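Local coordinates for protein methyltransferase (Thermus thermophilus, PDB 1WS6) that probably transfers a methyl group from S-adenosylmethionine to a guanine of 16S ribosomal RNA, as in RsmD-family methyltransferases, at residues V137-K149 against R159-V171. Residues are numbered along the deposited sequence; the frame is centred on the assembly and turned at random.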
ATOM      1  N   VAL A 137      10.237   2.588   7.971  1.00 21.88           N
ATOM      2  CA  VAL A 137       9.597   1.545   8.775  1.00 21.65           C
ATOM      3  C   VAL A 137      10.384   1.256  10.053  1.00 22.20           C
ATOM      4  O   VAL A 137      11.581   0.993  10.022  1.00 21.86           O
ATOM      5  CB  VAL A 137       9.447   0.225   7.988  1.00 22.69           C
ATOM      6  CG1 VAL A 137       8.890  -0.864   8.900  1.00 21.99           C
ATOM      7  CG2 VAL A 137       8.516   0.428   6.795  1.00 22.99           C
ATOM      8  N   GLU A 138       9.685   1.307  11.178  1.00 23.68           N
ATOM      9  CA  GLU A 138      10.260   1.068  12.494  1.00 23.06           C
ATOM     10  C   GLU A 138      10.764  -0.363  12.630  1.00 23.99           C
ATOM     11  O   GLU A 138      10.344  -1.254  11.888  1.00 22.97           O
ATOM     12  CB  GLU A 138       9.191   1.306  13.553  1.00 23.70           C
ATOM     13  CG  GLU A 138       8.165   0.197  13.594  1.00 24.78           C
ATOM     14  CD  GLU A 138       6.940   0.542  14.415  1.00 27.67           C
ATOM     15  OE1 GLU A 138       6.100  -0.365  14.616  1.00 27.88           O
ATOM     16  OE2 GLU A 138       6.812   1.710  14.849  1.00 27.75           O
ATOM     17  N   ALA A 139      11.663  -0.580  13.585  1.00 23.94           N
ATOM     18  CA  ALA A 139      12.188  -1.918  13.831  1.00 23.74           C
ATOM     19  C   ALA A 139      10.997  -2.834  14.077  1.00 23.60           C
ATOM     20  O   ALA A 139      10.047  -2.459  14.768  1.00 23.70           O
ATOM     21  CB  ALA A 139      13.095  -1.914  15.046  1.00 24.35           C
ATOM     22  N   GLY A 140      11.043  -4.030  13.507  1.00 22.32           N
ATOM     23  CA  GLY A 140       9.945  -4.960  13.686  1.00 23.62           C
ATOM     24  C   GLY A 140       8.885  -4.860  12.600  1.00 23.00           C
ATOM     25  O   GLY A 140       8.038  -5.738  12.483  1.00 23.49           O
ATOM     26  N   GLY A 141       8.941  -3.802  11.800  1.00 21.80           N
ATOM     27  CA  GLY A 141       7.963  -3.622  10.741  1.00 22.58           C
ATOM     28  C   GLY A 141       8.279  -4.334   9.441  1.00 21.98           C
ATOM     29  O   GLY A 141       9.217  -5.128   9.362  1.00 21.76           O
ATOM     30  N   LEU A 142       7.491  -4.029   8.413  1.00 21.39           N
ATOM     31  CA  LEU A 142       7.644  -4.639   7.097  1.00 20.65           C
ATOM     32  C   LEU A 142       7.567  -3.704   5.908  1.00 20.12           C
ATOM     33  O   LEU A 142       6.860  -2.699   5.937  1.00 20.79           O
ATOM     34  CB  LEU A 142       6.563  -5.686   6.862  1.00 20.68           C
ATOM     35  CG  LEU A 142       6.711  -7.103   7.378  1.00 23.80           C
ATOM     36  CD1 LEU A 142       5.478  -7.888   6.964  1.00 22.74           C
ATOM     37  CD2 LEU A 142       7.983  -7.729   6.810  1.00 25.24           C
ATOM     38  N   TYR A 143       8.310  -4.066   4.863  1.00 19.92           N
ATOM     39  CA  TYR A 143       8.289  -3.373   3.582  1.00 18.53           C
ATOM     40  C   TYR A 143       7.706  -4.464   2.695  1.00 18.24           C
ATOM     41  O   TYR A 143       8.251  -5.568   2.620  1.00 17.98           O
ATOM     42  CB  TYR A 143       9.688  -3.023   3.054  1.00 18.52           C
ATOM     43  CG  TYR A 143      10.344  -1.822   3.697  1.00 19.57           C
ATOM     44  CD1 TYR A 143      11.260  -1.977   4.731  1.00 20.08           C
ATOM     45  CD2 TYR A 143      10.044  -0.531   3.273  1.00 19.63           C
ATOM     46  CE1 TYR A 143      11.857  -0.887   5.325  1.00 20.79           C
ATOM     47  CE2 TYR A 143      10.638   0.575   3.865  1.00 19.79           C
ATOM     48  CZ  TYR A 143      11.543   0.386   4.891  1.00 20.67           C
ATOM     49  OH  TYR A 143      12.120   1.468   5.505  1.00 20.26           O
ATOM     50  N   VAL A 144       6.582  -4.182   2.057  1.00 17.72           N
ATOM     51  CA  VAL A 144       5.963  -5.160   1.185  1.00 18.89           C
ATOM     52  C   VAL A 144       5.962  -4.599  -0.221  1.00 21.21           C
ATOM     53  O   VAL A 144       5.446  -3.509  -0.465  1.00 20.61           O
ATOM     54  CB  VAL A 144       4.519  -5.453   1.604  1.00 18.20           C
ATOM     55  CG1 VAL A 144       3.906  -6.465   0.643  1.00 15.49           C
ATOM     56  CG2 VAL A 144       4.492  -5.972   3.042  1.00 15.32           C
ATOM     57  N   LEU A 145       6.527  -5.355  -1.149  1.00 22.85           N
ATOM     58  CA  LEU A 145       6.617  -4.907  -2.526  1.00 25.51           C
ATOM     59  C   LEU A 145       5.823  -5.828  -3.459  1.00 25.46           C
ATOM     60  O   LEU A 145       6.018  -7.041  -3.438  1.00 25.77           O
ATOM     61  CB  LEU A 145       8.102  -4.875  -2.917  1.00 29.16           C
ATOM     62  CG  LEU A 145       9.020  -4.415  -1.756  1.00 33.62           C
ATOM     63  CD1 LEU A 145      10.496  -4.632  -2.087  1.00 33.57           C
ATOM     64  CD2 LEU A 145       8.764  -2.947  -1.453  1.00 33.17           C
ATOM     65  N   GLN A 146       4.903  -5.267  -4.246  1.00 23.96           N
ATOM     66  CA  GLN A 146       4.133  -6.081  -5.188  1.00 23.87           C
ATOM     67  C   GLN A 146       4.736  -5.856  -6.563  1.00 24.17           C
ATOM     68  O   GLN A 146       5.086  -4.737  -6.909  1.00 25.08           O
ATOM     69  CB  GLN A 146       2.652  -5.692  -5.215  1.00 23.37           C
ATOM     70  CG  GLN A 146       1.857  -6.497  -6.244  1.00 22.63           C
ATOM     71  CD  GLN A 146       0.402  -6.056  -6.380  1.00 26.24           C
ATOM     72  OE1 GLN A 146      -0.102  -5.874  -7.494  1.00 23.97           O
ATOM     73  NE2 GLN A 146      -0.284  -5.901  -5.248  1.00 25.20           N
ATOM     74  N   HIS A 147       4.844  -6.917  -7.353  1.00 24.80           N
ATOM     75  CA  HIS A 147       5.452  -6.814  -8.672  1.00 25.15           C
ATOM     76  C   HIS A 147       5.183  -8.068  -9.496  1.00 25.58           C
ATOM     77  O   HIS A 147       4.643  -9.051  -8.996  1.00 26.11           O
ATOM     78  CB  HIS A 147       6.954  -6.665  -8.489  1.00 24.27           C
ATOM     79  CG  HIS A 147       7.556  -7.751  -7.646  1.00 24.75           C
ATOM     80  ND1 HIS A 147       7.720  -9.041  -8.101  1.00 24.05           N
ATOM     81  CD2 HIS A 147       7.985  -7.748  -6.362  1.00 26.43           C
ATOM     82  CE1 HIS A 147       8.225  -9.786  -7.135  1.00 24.23           C
ATOM     83  NE2 HIS A 147       8.394  -9.026  -6.067  1.00 25.42           N
ATOM     84  N   PRO A 148       5.547  -8.047 -10.784  1.00 26.56           N
ATOM     85  CA  PRO A 148       5.299  -9.259 -11.574  1.00 26.16           C
ATOM     86  C   PRO A 148       6.194 -10.379 -11.055  1.00 27.19           C
ATOM     87  O   PRO A 148       7.365 -10.152 -10.744  1.00 28.59           O
ATOM     88  CB  PRO A 148       5.631  -8.823 -13.005  1.00 26.69           C
ATOM     89  CG  PRO A 148       6.502  -7.601 -12.835  1.00 25.60           C
ATOM     90  CD  PRO A 148       5.924  -6.911 -11.641  1.00 24.89           C
ATOM     91  N   LYS A 149       5.640 -11.585 -10.948  1.00 27.35           N
ATOM     92  CA  LYS A 149       6.380 -12.730 -10.426  1.00 26.11           C
ATOM     93  C   LYS A 149       7.754 -12.973 -11.058  1.00 26.17           C
ATOM     94  O   LYS A 149       8.627 -13.583 -10.439  1.00 25.68           O
ATOM     95  CB  LYS A 149       5.528 -14.001 -10.533  1.00 26.32           C
ATOM     96  CG  LYS A 149       5.540 -14.684 -11.901  1.00 27.34           C
ATOM     97  CD  LYS A 149       4.639 -15.920 -11.894  1.00 26.78           C
ATOM     98  CE  LYS A 149       5.071 -16.964 -12.924  1.00 28.44           C
ATOM     99  NZ  LYS A 149       5.127 -16.451 -14.316  1.00 29.07           N
ATOM    100  N   ARG A 159       5.991 -14.507  -1.922  1.00 31.45           N
ATOM    101  CA  ARG A 159       4.735 -15.235  -1.998  1.00 31.07           C
ATOM    102  C   ARG A 159       4.193 -14.888  -3.377  1.00 29.69           C
ATOM    103  O   ARG A 159       4.027 -13.713  -3.698  1.00 27.85           O
ATOM    104  CB  ARG A 159       3.732 -14.760  -0.939  1.00 35.26           C
ATOM    105  CG  ARG A 159       3.824 -15.428   0.436  1.00 40.23           C
ATOM    106  CD  ARG A 159       4.661 -14.609   1.399  1.00 46.35           C
ATOM    107  NE  ARG A 159       4.329 -14.868   2.800  1.00 50.97           N
ATOM    108  CZ  ARG A 159       3.193 -14.494   3.389  1.00 53.98           C
ATOM    109  NH1 ARG A 159       2.260 -13.838   2.703  1.00 55.70           N
ATOM    110  NH2 ARG A 159       2.991 -14.766   4.674  1.00 54.01           N
ATOM    111  N   VAL A 160       3.932 -15.911  -4.186  1.00 28.25           N
ATOM    112  CA  VAL A 160       3.411 -15.725  -5.530  1.00 26.46           C
ATOM    113  C   VAL A 160       1.906 -15.950  -5.577  1.00 25.82           C
ATOM    114  O   VAL A 160       1.392 -16.864  -4.940  1.00 27.18           O
ATOM    115  CB  VAL A 160       4.095 -16.703  -6.506  1.00 26.94           C
ATOM    116  CG1 VAL A 160       3.460 -16.612  -7.880  1.00 25.11           C
ATOM    117  CG2 VAL A 160       5.587 -16.395  -6.580  1.00 26.05           C
ATOM    118  N   TYR A 161       1.209 -15.103  -6.332  1.00 26.58           N
ATOM    119  CA  TYR A 161      -0.246 -15.185  -6.503  1.00 27.29           C
ATOM    120  C   TYR A 161      -0.544 -15.039  -7.978  1.00 28.69           C
ATOM    121  O   TYR A 161      -0.712 -13.927  -8.487  1.00 27.62           O
ATOM    122  CB  TYR A 161      -0.958 -14.075  -5.724  1.00 25.22           C
ATOM    123  CG  TYR A 161      -0.740 -14.187  -4.239  1.00 26.28           C
ATOM    124  CD1 TYR A 161       0.243 -13.444  -3.604  1.00 24.39           C
ATOM    125  CD2 TYR A 161      -1.460 -15.101  -3.486  1.00 25.92           C
ATOM    126  CE1 TYR A 161       0.503 -13.615  -2.265  1.00 26.72           C
ATOM    127  CE2 TYR A 161      -1.207 -15.280  -2.148  1.00 26.96           C
ATOM    128  CZ  TYR A 161      -0.223 -14.539  -1.543  1.00 27.10           C
ATOM    129  OH  TYR A 161       0.056 -14.751  -0.215  1.00 29.94           O
ATOM    130  N   GLY A 162      -0.603 -16.172  -8.667  1.00 30.86           N
ATOM    131  CA  GLY A 162      -0.852 -16.137 -10.091  1.00 32.13           C
ATOM    132  C   GLY A 162       0.311 -15.470 -10.811  1.00 33.21           C
ATOM    133  O   GLY A 162       1.417 -16.007 -10.845  1.00 31.78           O
ATOM    134  N   GLU A 163       0.069 -14.283 -11.362  1.00 33.58           N
ATOM    135  CA  GLU A 163       1.104 -13.565 -12.097  1.00 34.70           C
ATOM    136  C   GLU A 163       1.834 -12.501 -11.268  1.00 34.39           C
ATOM    137  O   GLU A 163       2.830 -11.930 -11.721  1.00 34.34           O
ATOM    138  CB  GLU A 163       0.493 -12.911 -13.336  1.00 36.47           C
ATOM    139  CG  GLU A 163       1.373 -12.988 -14.573  1.00 42.53           C
ATOM    140  CD  GLU A 163       1.435 -14.390 -15.170  1.00 44.63           C
ATOM    141  OE1 GLU A 163       2.257 -14.609 -16.088  1.00 47.08           O
ATOM    142  OE2 GLU A 163       0.657 -15.267 -14.732  1.00 45.20           O
ATOM    143  N   ASN A 164       1.342 -12.231 -10.063  1.00 32.53           N
ATOM    144  CA  ASN A 164       1.972 -11.239  -9.207  1.00 30.51           C
ATOM    145  C   ASN A 164       2.659 -11.885  -8.017  1.00 30.93           C
ATOM    146  O   ASN A 164       2.282 -12.970  -7.572  1.00 32.20           O
ATOM    147  CB  ASN A 164       0.946 -10.245  -8.676  1.00 30.50           C
ATOM    148  CG  ASN A 164       0.140  -9.593  -9.770  1.00 31.94           C
ATOM    149  OD1 ASN A 164      -0.940 -10.067 -10.135  1.00 32.06           O
ATOM    150  ND2 ASN A 164       0.662  -8.503 -10.312  1.00 33.50           N
ATOM    151  N   ALA A 165       3.667 -11.205  -7.494  1.00 27.83           N
ATOM    152  CA  ALA A 165       4.382 -11.701  -6.337  1.00 26.40           C
ATOM    153  C   ALA A 165       4.504 -10.579  -5.315  1.00 25.37           C
ATOM    154  O   ALA A 165       4.407  -9.398  -5.654  1.00 26.00           O
ATOM    155  CB  ALA A 165       5.766 -12.188  -6.742  1.00 25.42           C
ATOM    156  N   LEU A 166       4.687 -10.954  -4.057  1.00 22.28           N
ATOM    157  CA  LEU A 166       4.872  -9.979  -3.007  1.00 21.27           C
ATOM    158  C   LEU A 166       6.190 -10.328  -2.350  1.00 21.96           C
ATOM    159  O   LEU A 166       6.447 -11.497  -2.059  1.00 23.38           O
ATOM    160  CB  LEU A 166       3.753 -10.054  -1.971  1.00 20.96           C
ATOM    161  CG  LEU A 166       2.386  -9.450  -2.314  1.00 22.72           C
ATOM    162  CD1 LEU A 166       1.426  -9.692  -1.149  1.00 19.89           C
ATOM    163  CD2 LEU A 166       2.532  -7.957  -2.594  1.00 18.92           C
ATOM    164  N   THR A 167       7.043  -9.335  -2.152  1.00 19.99           N
ATOM    165  CA  THR A 167       8.313  -9.575  -1.490  1.00 21.37           C
ATOM    166  C   THR A 167       8.206  -8.878  -0.152  1.00 22.40           C
ATOM    167  O   THR A 167       7.928  -7.683  -0.095  1.00 24.35           O
ATOM    168  CB  THR A 167       9.503  -8.986  -2.270  1.00 21.05           C
ATOM    169  OG1 THR A 167       9.797  -9.819  -3.396  1.00 19.81           O
ATOM    170  CG2 THR A 167      10.734  -8.908  -1.381  1.00 21.65           C
ATOM    171  N   LEU A 168       8.410  -9.624   0.923  1.00 23.11           N
ATOM    172  CA  LEU A 168       8.317  -9.053   2.256  1.00 24.59           C
ATOM    173  C   LEU A 168       9.693  -8.915   2.891  1.00 25.10           C
ATOM    174  O   LEU A 168      10.440  -9.883   3.008  1.00 25.87           O
ATOM    175  CB  LEU A 168       7.394  -9.908   3.127  1.00 24.99           C
ATOM    176  CG  LEU A 168       5.952  -9.943   2.602  1.00 25.46           C
ATOM    177  CD1 LEU A 168       5.852 -10.844   1.374  1.00 26.76           C
ATOM    178  CD2 LEU A 168       5.038 -10.451   3.685  1.00 27.80           C
ATOM    179  N   VAL A 169      10.026  -7.692   3.277  1.00 25.86           N
ATOM    180  CA  VAL A 169      11.315  -7.403   3.874  1.00 25.78           C
ATOM    181  C   VAL A 169      11.124  -6.972   5.318  1.00 28.93           C
ATOM    182  O   VAL A 169      10.472  -5.958   5.606  1.00 26.47           O
ATOM    183  CB  VAL A 169      12.037  -6.287   3.100  1.00 24.99           C
ATOM    184  CG1 VAL A 169      13.470  -6.163   3.585  1.00 24.41           C
ATOM    185  CG2 VAL A 169      11.991  -6.580   1.607  1.00 23.74           C
ATOM    186  N   GLU A 170      11.694  -7.757   6.226  1.00 32.93           N
ATOM    187  CA  GLU A 170      11.585  -7.475   7.643  1.00 36.00           C
ATOM    188  C   GLU A 170      12.602  -6.444   8.107  1.00 36.77           C
ATOM    189  O   GLU A 170      13.678  -6.304   7.528  1.00 38.62           O
ATOM    190  CB  GLU A 170      11.731  -8.767   8.437  1.00 38.85           C
ATOM    191  CG  GLU A 170      10.546  -9.701   8.259  1.00 44.13           C
ATOM    192  CD  GLU A 170      10.606 -10.907   9.172  1.00 47.04           C
ATOM    193  OE1 GLU A 170      10.771 -10.713  10.395  1.00 50.13           O
ATOM    194  OE2 GLU A 170      10.480 -12.044   8.671  1.00 48.10           O
ATOM    195  N   VAL A 171      12.239  -5.701   9.142  1.00 37.55           N
ATOM    196  CA  VAL A 171      13.118  -4.678   9.687  1.00 39.98           C
ATOM    197  C   VAL A 171      13.113  -4.790  11.201  1.00 40.30           C
ATOM    198  O   VAL A 171      12.162  -5.399  11.736  1.00 41.00           O
ATOM    199  CB  VAL A 171      12.639  -3.266   9.292  1.00 39.89           C
ATOM    200  CG1 VAL A 171      13.493  -2.213   9.970  1.00 41.03           C
ATOM    201  CG2 VAL A 171      12.701  -3.107   7.789  1.00 41.26           C
ATOM    202  OXT VAL A 171      14.049  -4.260  11.829  1.00 41.81           O
TER
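Tyr143, Leu145 and His147 each trade a pair of backbone hydrogen bonds with Val169, Thr167 and Ala165, respectively, and these three antiparallel pairs hold strands 141-148 and 164-170 together. One side-chain hydrogen bond joins the strands as well: His147 NE2 lies 3.1 Å from Thr167 OG1, nearly straight at 171°. His147 ND1 donates to Pro148 O, 2.9 Å away, so both ring nitrogens are engaged and the imidazole's rotation is fixed. With chi1 at 54°, CG sits between the backbone N and carbonyl carbon, which lays one ring face over Ala165 O. Beyond it, Lys149 N donates to Glu163 O at 2.9 Å, while Lys149 NZ and Glu163 OE1 form a long salt bridge. At the other end, Gly140 and Gly141 both face Val171 in a G1 bulge, and Val171 CG2 abuts the Tyr143 ring edge at CE1 (3.4 Å). On the face shared by Leu142, Val144 and Gln146, Leu166 CD2 packs 3.5 Å from Gln146 CB, and helix 25-38 covers both residues through Leu27; Tyr143 and Leu145, on the other face, meet helix 126-134. Strand 111-116 runs parallel along the other edge of 141-148. The resulting strand order, 3-2-1-4-5-7-6 with 164-170, the seventh strand, antiparallel to its neighbours, is characteristic of the Rossmann-like fold of class I S-adenosylmethionine-dependent methyltransferases.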